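Local coordinates for flagellar brake protein YcgR (Klebsiella pneumoniae, PDB 5KEC) that binds cyclic di-GMP and probably activates transcription of the genes for type 3 fimbriae, at residues Glu50-Thr55 against Gly93-Phe98; His161-Lys166 against Leu182-Val187. All blocks are in the same frame, centred on the assembly; numbering follows the deposited sequence.

Contact 1: residues Glu50-Thr55 against Gly93-Phe98; sequences EFHIQT and GIRYAF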
loop_
_atom_site.group_PDB
_atom_site.type_symbol
_atom_site.label_atom_id
_atom_site.label_comp_id
_atom_site.label_asym_id
_atom_site.label_seq_id
_atom_site.Cartn_x
_atom_site.Cartn_y
_atom_site.Cartn_z
ATOM N N GLU B 50 7.196 11.039 -18.247
ATOM C CA GLU B 50 7.094 9.662 -17.772
ATOM C C GLU B 50 8.448 9.056 -17.410
ATOM O O GLU B 50 9.490 9.528 -17.853
ATOM C CB GLU B 50 6.422 8.791 -18.838
ATOM C CG GLU B 50 4.966 9.134 -19.102
ATOM C CD GLU B 50 4.416 8.453 -20.343
ATOM O OE1 GLU B 50 5.217 8.111 -21.243
ATOM O OE2 GLU B 50 3.181 8.265 -20.414
ATOM N N PHE B 51 8.423 8.021 -16.580
ATOM C CA PHE B 51 9.617 7.224 -16.332
ATOM C C PHE B 51 9.280 5.767 -16.566
ATOM O O PHE B 51 8.139 5.355 -16.379
ATOM C CB PHE B 51 10.153 7.430 -14.913
ATOM C CG PHE B 51 9.286 6.835 -13.838
ATOM C CD1 PHE B 51 9.481 5.527 -13.418
ATOM C CD2 PHE B 51 8.284 7.588 -13.240
ATOM C CE1 PHE B 51 8.689 4.975 -12.419
ATOM C CE2 PHE B 51 7.482 7.048 -12.241
ATOM C CZ PHE B 51 7.682 5.735 -11.834
ATOM N N HIS B 52 10.272 4.986 -16.977
ATOM C CA HIS B 52 10.039 3.583 -17.294
ATOM C C HIS B 52 10.754 2.655 -16.341
ATOM O O HIS B 52 11.817 2.978 -15.826
ATOM C CB HIS B 52 10.517 3.266 -18.706
ATOM C CG HIS B 52 9.754 3.976 -19.771
ATOM N ND1 HIS B 52 9.854 3.643 -21.105
ATOM C CD2 HIS B 52 8.874 5.002 -19.702
ATOM C CE1 HIS B 52 9.071 4.438 -21.813
ATOM N NE2 HIS B 52 8.465 5.272 -20.986
ATOM N N ILE B 53 10.157 1.490 -16.125
ATOM C CA ILE B 53 10.850 0.376 -15.506
ATOM C C ILE B 53 10.481 -0.873 -16.292
ATOM O O ILE B 53 9.497 -0.877 -17.033
ATOM C CB ILE B 53 10.474 0.219 -14.025
ATOM C CG1 ILE B 53 8.968 0.023 -13.870
ATOM C CG2 ILE B 53 10.955 1.427 -13.211
ATOM C CD1 ILE B 53 8.558 -1.427 -13.765
ATOM N N GLN B 54 11.277 -1.927 -16.141
ATOM C CA GLN B 54 11.035 -3.174 -16.851
ATOM C C GLN B 54 11.050 -4.330 -15.878
ATOM O O GLN B 54 11.904 -4.400 -14.989
ATOM C CB GLN B 54 12.088 -3.385 -17.948
ATOM C CG GLN B 54 12.047 -2.331 -19.061
ATOM C CD GLN B 54 13.286 -2.367 -19.941
ATOM O OE1 GLN B 54 13.969 -3.384 -20.023
ATOM N NE2 GLN B 54 13.593 -1.247 -20.587
ATOM N N THR B 55 10.100 -5.241 -16.047
ATOM C CA THR B 55 9.971 -6.381 -15.159
ATOM C C THR B 55 9.030 -7.410 -15.766
ATOM O O THR B 55 8.141 -7.068 -16.538
ATOM C CB THR B 55 9.429 -5.948 -13.784
ATOM O OG1 THR B 55 9.211 -7.103 -12.966
ATOM C CG2 THR B 55 8.118 -5.201 -13.943
ATOM N N GLY B 93 10.451 -9.052 -21.875
ATOM C CA GLY B 93 9.999 -8.490 -20.618
ATOM C C GLY B 93 8.965 -7.409 -20.856
ATOM O O GLY B 93 8.689 -7.042 -21.997
ATOM N N ILE B 94 8.382 -6.901 -19.777
ATOM C CA ILE B 94 7.385 -5.848 -19.885
ATOM C C ILE B 94 7.980 -4.489 -19.561
ATOM O O ILE B 94 8.586 -4.301 -18.508
ATOM C CB ILE B 94 6.193 -6.090 -18.949
ATOM C CG1 ILE B 94 5.513 -7.416 -19.290
ATOM C CG2 ILE B 94 5.212 -4.936 -19.045
ATOM C CD1 ILE B 94 4.942 -8.138 -18.082
ATOM N N ARG B 95 7.808 -3.549 -20.480
ATOM C CA ARG B 95 8.192 -2.167 -20.254
ATOM C C ARG B 95 6.980 -1.400 -19.747
ATOM O O ARG B 95 5.982 -1.264 -20.455
ATOM C CB ARG B 95 8.715 -1.540 -21.546
ATOM C CG ARG B 95 9.146 -0.091 -21.405
ATOM C CD ARG B 95 9.804 0.425 -22.681
ATOM N NE ARG B 95 8.842 0.694 -23.748
ATOM C CZ ARG B 95 8.561 -0.150 -24.737
ATOM N NH1 ARG B 95 9.169 -1.328 -24.805
ATOM N NH2 ARG B 95 7.669 0.186 -25.663
ATOM N N TYR B 96 7.065 -0.925 -18.508
ATOM C CA TYR B 96 6.012 -0.115 -17.909
ATOM C C TYR B 96 6.366 1.362 -17.976
ATOM O O TYR B 96 7.489 1.754 -17.654
ATOM C CB TYR B 96 5.821 -0.489 -16.440
ATOM C CG TYR B 96 5.229 -1.856 -16.204
ATOM C CD1 TYR B 96 6.042 -2.953 -15.956
ATOM C CD2 TYR B 96 3.853 -2.049 -16.215
ATOM C CE1 TYR B 96 5.503 -4.199 -15.728
ATOM C CE2 TYR B 96 3.305 -3.295 -15.990
ATOM C CZ TYR B 96 4.138 -4.367 -15.746
ATOM O OH TYR B 96 3.601 -5.608 -15.520
ATOM N N ALA B 97 5.405 2.184 -18.378
ATOM C CA ALA B 97 5.585 3.625 -18.324
ATOM C C ALA B 97 4.674 4.213 -17.252
ATOM O O ALA B 97 3.471 3.956 -17.235
ATOM C CB ALA B 97 5.304 4.256 -19.678
ATOM N N PHE B 98 5.262 4.986 -16.347
ATOM C CA PHE B 98 4.520 5.632 -15.274
ATOM C C PHE B 98 4.615 7.139 -15.460
ATOM O O PHE B 98 5.626 7.645 -15.936
ATOM C CB PHE B 98 5.109 5.250 -13.909
ATOM C CG PHE B 98 4.892 3.811 -13.521
ATOM C CD1 PHE B 98 3.778 3.439 -12.785
ATOM C CD2 PHE B 98 5.814 2.837 -13.870
ATOM C CE1 PHE B 98 3.575 2.123 -12.422
ATOM C CE2 PHE B 98 5.619 1.521 -13.516
ATOM C CZ PHE B 98 4.497 1.160 -12.788
#

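Contact 2: residues His161-Lys166 against Leu182-Val187; sequences HNALLK and LVVKNV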
loop_
_atom_site.group_PDB
_atom_site.type_symbol
_atom_site.label_atom_id
_atom_site.label_comp_id
_atom_site.label_asym_id
_atom_site.label_seq_id
_atom_site.Cartn_x
_atom_site.Cartn_y
_atom_site.Cartn_z
ATOM N N HIS B 161 -9.758 -12.802 -4.928
ATOM C CA HIS B 161 -8.829 -11.702 -5.146
ATOM C C HIS B 161 -9.505 -10.515 -5.839
ATOM O O HIS B 161 -10.238 -10.681 -6.813
ATOM C CB HIS B 161 -7.612 -12.174 -5.939
ATOM C CG HIS B 161 -6.644 -11.078 -6.260
ATOM N ND1 HIS B 161 -5.717 -10.616 -5.350
ATOM C CD2 HIS B 161 -6.470 -10.342 -7.381
ATOM C CE1 HIS B 161 -5.008 -9.649 -5.902
ATOM N NE2 HIS B 161 -5.445 -9.461 -7.135
ATOM N N ASN B 162 -9.250 -9.320 -5.312
ATOM C CA ASN B 162 -9.858 -8.088 -5.808
ATOM C C ASN B 162 -11.368 -8.018 -5.620
ATOM O O ASN B 162 -12.011 -7.079 -6.089
ATOM C CB ASN B 162 -9.492 -7.831 -7.272
ATOM C CG ASN B 162 -8.183 -7.089 -7.418
ATOM O OD1 ASN B 162 -7.806 -6.367 -6.470
ATOM N ND2 ASN B 162 -7.531 -7.223 -8.474
ATOM N N ALA B 163 -11.939 -9.004 -4.940
ATOM C CA ALA B 163 -13.351 -8.922 -4.606
ATOM C C ALA B 163 -13.554 -7.673 -3.758
ATOM O O ALA B 163 -12.649 -7.234 -3.040
ATOM C CB ALA B 163 -13.814 -10.161 -3.859
ATOM N N LEU B 164 -14.741 -7.099 -3.853
ATOM C CA LEU B 164 -15.045 -5.878 -3.141
ATOM C C LEU B 164 -16.045 -6.148 -2.028
ATOM O O LEU B 164 -17.078 -6.783 -2.245
ATOM C CB LEU B 164 -15.618 -4.851 -4.114
ATOM C CG LEU B 164 -15.585 -3.388 -3.684
ATOM C CD1 LEU B 164 -14.150 -2.896 -3.627
ATOM C CD2 LEU B 164 -16.402 -2.544 -4.642
ATOM N N LEU B 165 -15.729 -5.668 -0.833
ATOM C CA LEU B 165 -16.679 -5.666 0.269
ATOM C C LEU B 165 -17.187 -4.243 0.431
ATOM O O LEU B 165 -16.513 -3.395 1.023
ATOM C CB LEU B 165 -16.012 -6.131 1.563
ATOM C CG LEU B 165 -15.427 -7.541 1.585
ATOM C CD1 LEU B 165 -14.734 -7.820 2.920
ATOM C CD2 LEU B 165 -16.506 -8.570 1.302
ATOM N N LYS B 166 -18.367 -3.971 -0.111
ATOM C CA LYS B 166 -18.903 -2.621 -0.076
ATOM C C LYS B 166 -19.687 -2.356 1.198
ATOM O O LYS B 166 -20.370 -3.238 1.714
ATOM C CB LYS B 166 -19.780 -2.360 -1.302
ATOM C CG LYS B 166 -20.893 -3.376 -1.508
ATOM C CD LYS B 166 -21.578 -3.155 -2.853
ATOM C CE LYS B 166 -20.553 -3.111 -3.982
ATOM N NZ LYS B 166 -21.176 -2.964 -5.329
ATOM N N LEU B 182 -13.912 -2.248 1.127
ATOM C CA LEU B 182 -12.678 -3.012 1.214
ATOM C C LEU B 182 -12.439 -3.799 -0.065
ATOM O O LEU B 182 -13.365 -4.367 -0.640
ATOM C CB LEU B 182 -12.716 -3.967 2.407
ATOM C CG LEU B 182 -12.993 -3.354 3.779
ATOM C CD1 LEU B 182 -13.236 -4.456 4.803
ATOM C CD2 LEU B 182 -11.854 -2.444 4.207
ATOM N N VAL B 183 -11.187 -3.833 -0.500
ATOM C CA VAL B 183 -10.796 -4.661 -1.630
ATOM C C VAL B 183 -9.981 -5.831 -1.103
ATOM O O VAL B 183 -8.907 -5.643 -0.536
ATOM C CB VAL B 183 -9.954 -3.871 -2.643
ATOM C CG1 VAL B 183 -9.437 -4.789 -3.744
ATOM C CG2 VAL B 183 -10.770 -2.716 -3.231
ATOM N N VAL B 184 -10.510 -7.035 -1.267
ATOM C CA VAL B 184 -9.836 -8.239 -0.813
ATOM C C VAL B 184 -8.568 -8.454 -1.633
ATOM O O VAL B 184 -8.612 -8.458 -2.859
ATOM C CB VAL B 184 -10.763 -9.463 -0.934
ATOM C CG1 VAL B 184 -10.023 -10.745 -0.542
ATOM C CG2 VAL B 184 -12.001 -9.265 -0.073
ATOM N N LYS B 185 -7.437 -8.613 -0.953
ATOM C CA LYS B 185 -6.152 -8.770 -1.634
ATOM C C LYS B 185 -5.576 -10.170 -1.498
ATOM O O LYS B 185 -4.994 -10.702 -2.442
ATOM C CB LYS B 185 -5.130 -7.753 -1.118
ATOM C CG LYS B 185 -5.333 -6.349 -1.651
ATOM C CD LYS B 185 -5.307 -6.364 -3.163
ATOM C CE LYS B 185 -5.646 -5.011 -3.751
ATOM N NZ LYS B 185 -5.685 -5.081 -5.241
ATOM N N ASN B 186 -5.730 -10.762 -0.319
ATOM C CA ASN B 186 -5.097 -12.041 -0.034
ATOM C C ASN B 186 -5.803 -12.803 1.078
ATOM O O ASN B 186 -6.156 -12.231 2.105
ATOM C CB ASN B 186 -3.629 -11.821 0.337
ATOM C CG ASN B 186 -2.719 -12.887 -0.231
ATOM O OD1 ASN B 186 -2.328 -12.828 -1.399
ATOM N ND2 ASN B 186 -2.365 -13.865 0.595
ATOM N N VAL B 187 -6.015 -14.096 0.871
ATOM C CA VAL B 187 -6.591 -14.929 1.911
ATOM C C VAL B 187 -5.657 -16.099 2.215
ATOM O O VAL B 187 -5.266 -16.842 1.309
ATOM C CB VAL B 187 -7.982 -15.469 1.507
ATOM C CG1 VAL B 187 -8.587 -16.283 2.644
ATOM C CG2 VAL B 187 -8.915 -14.321 1.111
#

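Contact 1: residues Glu50-Thr55 against Gly93-Phe98
The backbone N-H of Y96 meets I53 O at 2.8 Å with an N-H...O angle of 160°, the shortest of six backbone bonds that pair 50-55 antiparallel with 94-98. The I53 N-H returns to Y96 O, and the pairs F51/F98 and T55/I94 are likewise each joined by two hydrogen bonds, although the last, I94 N to T55 O, is long at 3.3 Å and its donor stands above the carbonyl plane. F98 O takes a second, weaker approach from E50 CA at 3.1 Å.

The face carrying F51, I53, T55, I94, Y96 and F98 is mainly apolar. F51 has its CG between the backbone N and the carbonyl carbon (chi1 70°), which swings the ring toward the partner strand; F98 CB then sits over one face of the F51 ring, 3.7 Å from its centroid, as a CH-pi contact. The two rings themselves are tilted by only 15° but slid apart, so they barely overlap. I53 CG1 reaches the edge of the F98 ring at CE2 (3.7 Å), its CD1 lies against Y96 CD1, and T55 CG2 approaches Y96 CE1 at 3.3 Å. F67 adds an edge-to-face ring to both phenylalanines, and Y96 OH bonds R57 O and I59 N.

On the other face, with Q54 and A97, H52 and R95 run alongside each other: R95 CD is 3.6 Å from H52 ND1, while NH2 of R95 salt-bridges D86. At the end of the pair the E50 carboxylate reaches K84 and T83 on strand 74-87. This chemistry is consistent with a strand pair in the wall of a closed antiparallel barrel, F51, I53, Y96 and F98 buried on one face and partly exposed H52, Q54 and R95 on the other.

Contact 2: residues His161-Lys166 against Leu182-Val187
H161 presents the edge of its imidazole to K185 O: H161 ND1 donates across 3.0 Å, and the oxygen lies close to the ring plane (8° out of it), although the donor is tilted 30° from the carbonyl plane of K185. CG of H161 stands opposite the backbone N (chi1 177°), which carries the ring across to that carbonyl. One residue on, N162 and K185 cross at their polar ends. K185 NZ reaches N162 OD1 at 2.8 Å, in the plane of the amide carbonyl, and the lysine can do so because its chain bends at chi2. V183 lies alongside N162, and V183 CG1 is 3.5 Å from N162 OD1, so the amide oxygen has an apolar neighbour as well as the charged donor.

Beyond the turn of N162, whose N bonds V184 O at 2.7 Å, the leucines take over. CD1 of L164 presses on V183 CG2 at 3.4 Å, tighter than usual van der Waals contact. On the opposite face, L165 CB lies 4.0 Å from L182 CB. V184, pointing toward 161-166, brings its CG2 near L165 CG. Backbone bonds in both directions between L165 and L182, with V184 N to A163 O at 2.8 Å, fix the register of the antiparallel pair.

On its far side 182-187 pairs with strand 199-210, where K185 and N186 both face S206, a classic beta bulge. N186 and S206 are c-di-GMP-binding residues, though the ligand is absent from this apo model. A beta hairpin, 164-171 with 177-193, that places such a site on a bulged strand fits the beta-barrel fold of PilZ domains.

In the fold
From the N terminus, the chain first meets contact 1, where strand 50-55 is rejoined by 94-99 after a 37-residue loop holding strands 64-71 and 74-87; joining these two strands closes the ring of strands in the N-terminal, YcgR-like part. The chain then passes R109, R110, R111 and R114, which bind c-di-GMP, and enters the second sheet, a barrel of the PilZ type. There contact 2 closes a 15-residue loop within the hairpin 164-171/177-193. The two loops follow one another in series, neither nested nor crossed. Their centres lie 27 Å apart and their nearest atoms about 13 Å, without touching, so each lies within its own sheet, and neither bridges the two parts of the chain.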